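Local coordinates for protein porin (Pseudomonas aeruginosa, PDB 3T24) that probably forms an outer-membrane beta-barrel channel through which small carboxylate-bearing molecules pass, as in other porins of the OprD family, at residues F60-I65 / A100-K105; I115-P120 / T136-A141. All blocks are in the same frame, centred on the assembly; numbering follows the deposited sequence.

Contact 1: F60-I65 / A100-K105. With C8E ((hydroxyethyloxy)tri(ethyloxy)octane), chain N; SO4 (sulfate ion), chain H.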
# COMPACT_ATOMS: atom_id res chain seq x y z
N PHE A 60 -26.06 -13.23 -3.87
CA PHE A 60 -24.96 -13.47 -4.79
C PHE A 60 -24.72 -12.22 -5.62
O PHE A 60 -25.67 -11.51 -5.98
CB PHE A 60 -25.24 -14.68 -5.71
CG PHE A 60 -25.39 -16.01 -4.96
CD1 PHE A 60 -24.43 -17.01 -5.08
CD2 PHE A 60 -26.50 -16.25 -4.14
CE1 PHE A 60 -24.57 -18.23 -4.39
CE2 PHE A 60 -26.64 -17.46 -3.44
CZ PHE A 60 -25.68 -18.45 -3.57
N GLY A 61 -23.45 -11.95 -5.88
CA GLY A 61 -23.06 -10.87 -6.77
C GLY A 61 -21.79 -11.27 -7.49
O GLY A 61 -21.23 -12.34 -7.26
N VAL A 62 -21.34 -10.40 -8.38
CA VAL A 62 -20.14 -10.67 -9.15
C VAL A 62 -19.49 -9.34 -9.48
O VAL A 62 -20.18 -8.36 -9.78
CB VAL A 62 -20.46 -11.46 -10.44
CG1 VAL A 62 -21.55 -10.76 -11.24
CG2 VAL A 62 -19.21 -11.64 -11.27
N ASP A 63 -18.16 -9.32 -9.39
CA ASP A 63 -17.36 -8.19 -9.84
C ASP A 63 -16.52 -8.63 -11.02
O ASP A 63 -16.11 -9.79 -11.12
CB ASP A 63 -16.44 -7.66 -8.72
CG ASP A 63 -17.22 -7.00 -7.58
OD1 ASP A 63 -18.42 -6.70 -7.75
OD2 ASP A 63 -16.63 -6.75 -6.52
N ALA A 64 -16.25 -7.69 -11.91
CA ALA A 64 -15.37 -7.95 -13.04
C ALA A 64 -14.39 -6.79 -13.17
O ALA A 64 -14.74 -5.63 -12.93
CB ALA A 64 -16.18 -8.10 -14.34
N ILE A 65 -13.17 -7.12 -13.58
CA ILE A 65 -12.14 -6.11 -13.75
C ILE A 65 -11.42 -6.32 -15.09
O ILE A 65 -11.03 -7.43 -15.44
CB ILE A 65 -11.16 -6.15 -12.55
CG1 ILE A 65 -10.49 -4.80 -12.34
CG2 ILE A 65 -10.15 -7.27 -12.69
CD1 ILE A 65 -11.38 -3.81 -11.67
N ALA A 100 -7.76 -9.53 -16.83
CA ALA A 100 -9.20 -9.50 -16.63
C ALA A 100 -9.48 -10.38 -15.43
O ALA A 100 -8.91 -11.47 -15.30
CB ALA A 100 -9.94 -10.00 -17.87
N GLY A 101 -10.32 -9.90 -14.53
CA GLY A 101 -10.59 -10.62 -13.31
C GLY A 101 -12.07 -10.66 -13.01
O GLY A 101 -12.79 -9.67 -13.22
N ILE A 102 -12.53 -11.82 -12.55
CA ILE A 102 -13.89 -11.99 -12.06
C ILE A 102 -13.83 -12.38 -10.58
O ILE A 102 -12.92 -13.08 -10.14
CB ILE A 102 -14.61 -13.09 -12.84
CG1 ILE A 102 -14.87 -12.63 -14.28
CG2 ILE A 102 -15.96 -13.42 -12.18
CD1 ILE A 102 -16.21 -11.93 -14.45
N THR A 103 -14.81 -11.90 -9.82
CA THR A 103 -14.91 -12.25 -8.42
C THR A 103 -16.35 -12.61 -8.12
O THR A 103 -17.25 -11.81 -8.37
CB THR A 103 -14.52 -11.07 -7.53
OG1 THR A 103 -13.29 -10.51 -7.98
CG2 THR A 103 -14.38 -11.52 -6.07
N ALA A 104 -16.57 -13.80 -7.58
CA ALA A 104 -17.90 -14.16 -7.08
C ALA A 104 -18.05 -13.64 -5.66
O ALA A 104 -17.12 -13.75 -4.86
CB ALA A 104 -18.11 -15.67 -7.12
N LYS A 105 -19.21 -13.08 -5.36
CA LYS A 105 -19.50 -12.53 -4.05
C LYS A 105 -20.70 -13.23 -3.42
O LYS A 105 -21.77 -13.35 -4.06
CB LYS A 105 -19.84 -11.04 -4.14
CG LYS A 105 -18.92 -10.23 -4.99
CD LYS A 105 -19.08 -8.75 -4.72
CE LYS A 105 -20.35 -8.19 -5.29
NZ LYS A 105 -20.20 -6.74 -5.56
C7 C8E N . -15.45 -4.81 -17.47
C8 C8E N . -14.49 -5.99 -17.31
O9 C8E N . -14.90 -7.06 -18.13
C10 C8E N . -13.86 -7.97 -18.43
C11 C8E N . -14.45 -9.33 -18.08
O12 C8E N . -13.83 -10.38 -18.79
C13 C8E N . -13.33 -11.35 -17.89
C14 C8E N . -12.63 -12.48 -18.64
O15 C8E N . -12.45 -13.54 -17.72
C16 C8E N . -11.21 -13.46 -17.05
C17 C8E N . -10.44 -14.76 -17.23
O18 C8E N . -10.15 -15.03 -18.59
C19 C8E N . -8.87 -15.61 -18.74
C20 C8E N . -8.95 -17.01 -19.33
O21 C8E N . -10.27 -17.50 -19.29
S SO4 H . -19.15 -5.19 -2.18
O1 SO4 H . -19.21 -3.83 -1.62
O2 SO4 H . -20.23 -5.35 -3.15
O3 SO4 H . -17.87 -5.40 -2.85
O4 SO4 H . -19.26 -6.18 -1.10
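Lys105 reaches the Asp63 carboxylate from one side of its plane. NZ comes to the syn side of OD1 at 2.8 Å, 28° out of the carboxylate plane, while the lysine CD lies obliquely over that same face, 3.6 Å from OD2. The two side chains cross at about a right angle, and a bend at the third torsion of Lys105 (chi3 -74°) turns the ammonium toward the acid. NZ also gives a hydrogen bond 2.8 Å long to O2 of a sulfate ion and another to Ser51 O, so three acceptors surround it; Lys114 and Tyr53 complete the grip on the sulfate. Gly61, paired with Lys105, has no side chain to obstruct the lysine's methylenes. At the far end Ile65 lays CG2 over Gly101, 3.2 Å from its N.

Segments 60-65 and 100-105 run antiparallel (axes 4.5 Å apart, 170° between them) as neighbouring strands of the porin barrel wall, joined by six backbone hydrogen bonds. Side chains alternate accordingly: Asp63, Thr103 and Lys105 share one face, consistent with the channel side. The other face is apolar. There Ile102 sends CG2 to Val62 CG2 at 3.8 Å and CD1 to Ala64 CB, also at 3.8 Å, and a detergent chain brushes Ala100 CB through its C13 at 3.6 Å, as expected of a lipid-facing surface.

Contact 2: I115-P120 / T136-A141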
# COMPACT_ATOMS: atom_id res chain seq x y z
N ILE A 115 -14.58 -14.84 -3.87
CA ILE A 115 -13.70 -15.82 -4.50
C ILE A 115 -13.26 -15.34 -5.88
O ILE A 115 -14.10 -14.97 -6.72
CB ILE A 115 -14.40 -17.18 -4.66
CG1 ILE A 115 -15.09 -17.59 -3.36
CG2 ILE A 115 -13.43 -18.24 -5.15
CD1 ILE A 115 -14.13 -17.81 -2.23
N GLY A 116 -11.95 -15.38 -6.13
CA GLY A 116 -11.39 -14.98 -7.42
C GLY A 116 -10.37 -13.86 -7.27
O GLY A 116 -9.41 -13.97 -6.52
N THR A 117 -10.61 -12.76 -7.96
CA THR A 117 -9.69 -11.63 -7.94
C THR A 117 -9.94 -10.78 -6.70
O THR A 117 -11.02 -10.22 -6.55
CB THR A 117 -9.82 -10.81 -9.25
OG1 THR A 117 -9.41 -11.63 -10.35
CG2 THR A 117 -8.95 -9.57 -9.20
N LEU A 118 -8.96 -10.72 -5.80
CA LEU A 118 -9.09 -10.01 -4.53
C LEU A 118 -8.08 -8.87 -4.41
O LEU A 118 -6.99 -8.94 -4.97
CB LEU A 118 -8.90 -10.97 -3.35
CG LEU A 118 -9.76 -12.23 -3.41
CD1 LEU A 118 -9.33 -13.20 -2.36
CD2 LEU A 118 -11.24 -11.87 -3.27
N THR A 119 -8.44 -7.84 -3.66
CA THR A 119 -7.49 -6.77 -3.37
C THR A 119 -7.65 -6.38 -1.89
O THR A 119 -8.21 -5.34 -1.54
CB THR A 119 -7.66 -5.58 -4.35
OG1 THR A 119 -6.50 -4.75 -4.31
CG2 THR A 119 -8.86 -4.76 -4.01
N PRO A 120 -7.19 -7.27 -1.00
CA PRO A 120 -7.37 -7.08 0.45
C PRO A 120 -6.62 -5.84 0.94
O PRO A 120 -5.67 -5.42 0.29
CB PRO A 120 -6.80 -8.37 1.05
CG PRO A 120 -5.92 -8.94 -0.02
CD PRO A 120 -6.45 -8.50 -1.32
N THR A 136 -2.96 -7.31 -7.98
CA THR A 136 -4.12 -8.04 -7.51
C THR A 136 -3.74 -9.47 -7.14
O THR A 136 -2.67 -9.93 -7.49
CB THR A 136 -5.21 -8.15 -8.59
OG1 THR A 136 -4.76 -9.03 -9.64
CG2 THR A 136 -5.57 -6.77 -9.18
N PHE A 137 -4.64 -10.17 -6.46
CA PHE A 137 -4.39 -11.54 -6.02
C PHE A 137 -5.55 -12.45 -6.41
O PHE A 137 -6.67 -11.99 -6.63
CB PHE A 137 -4.21 -11.58 -4.50
CG PHE A 137 -2.96 -10.88 -4.03
CD1 PHE A 137 -2.95 -9.52 -3.81
CD2 PHE A 137 -1.79 -11.60 -3.82
CE1 PHE A 137 -1.81 -8.90 -3.41
CE2 PHE A 137 -0.63 -10.97 -3.41
CZ PHE A 137 -0.65 -9.62 -3.19
N GLN A 138 -5.28 -13.75 -6.48
CA GLN A 138 -6.34 -14.74 -6.65
C GLN A 138 -6.49 -15.54 -5.37
O GLN A 138 -5.50 -15.96 -4.78
CB GLN A 138 -6.03 -15.68 -7.82
CG GLN A 138 -5.76 -14.98 -9.14
CD GLN A 138 -7.01 -14.37 -9.74
OE1 GLN A 138 -8.04 -15.02 -9.85
NE2 GLN A 138 -6.93 -13.10 -10.12
N GLY A 139 -7.71 -15.76 -4.93
CA GLY A 139 -7.93 -16.54 -3.73
C GLY A 139 -9.34 -16.38 -3.23
O GLY A 139 -10.25 -16.17 -4.01
N GLY A 140 -9.51 -16.47 -1.92
CA GLY A 140 -10.81 -16.37 -1.31
C GLY A 140 -10.68 -15.65 0.01
O GLY A 140 -9.71 -15.86 0.75
N ALA A 141 -11.64 -14.80 0.31
CA ALA A 141 -11.57 -13.98 1.51
C ALA A 141 -12.94 -13.85 2.16
O ALA A 141 -13.99 -13.84 1.49
CB ALA A 141 -10.97 -12.62 1.20
O HOH W 1 -10.41 -14.31 -11.37
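Gly116 and Gly139 pair as the two chains bend together, Gly116 N reaching Gly139 O at 2.8 Å in a nearly straight bond (176°) and Gly139 N returning one to Gly116 O. Both glycines have positive phi, and at each the chain turns a corner. The antiparallel ladder nevertheless carries on past the bend, since Leu118 and Phe137 exchange a second pair of backbone bonds.

At the corner, Thr117 and Gln138 meet on one face. Gln138 is folded at its second torsion (chi2 -71°), which brings the amide back toward segment 115-120; NE2 donates to Thr117 OG1 at 2.9 Å, with the oxygen 19° out of the amide plane. A water closes the group, accepting from Thr117 OG1 at 3.0 Å and donating to Gln138 OE1 at 2.9 Å. On the other side of the corner, where the side chains no longer point the same way, Ile115 places CD1 3.7 Å from Gly140 CA.

The face opposite Thr117 and Gln138 belongs to Leu118 and Phe137. Leu118 CD1 presses on the backbone at the corner, 3.3 Å from Gly139 C, and lies 4.0 Å from Ala141 CB; Leu157 of strand 150-161 also touches this leucine. Leu118 O sits at the edge of the Phe137 ring, near its plane.

The directions of the three bonds agree around the cycle: the threonine oxygen accepts from the amide and donates to water, which leaves the amide carbonyl as acceptor. The closed circuit is consistent with this amide orientation and probably restrains both the Gln138 amide and the Thr117 hydroxyl.

Contacts 1 and 2 follow one another along the chain and lie side by side in the barrel wall, their centres about 10 Å apart. Segment 100-105 is the common element, pairing with 60-65 and bordering 115-120. The seam probably holds a backbone bond from Ala104 N to Ile115 O (2.9 Å) and a side-chain bond from Thr103 OG1 to Thr117 O (2.7 Å); with a backbone bond between Ile102 and Thr117, these join the segments through the corner at Gly116 and Thr117. Gly101 CA packs 3.3 Å from Thr117 OG1, beside the water-linked group of contact 2. Bound detergent touches Ile102 and Ile115, whereas the sulfate is held at the Lys105 end of contact 1.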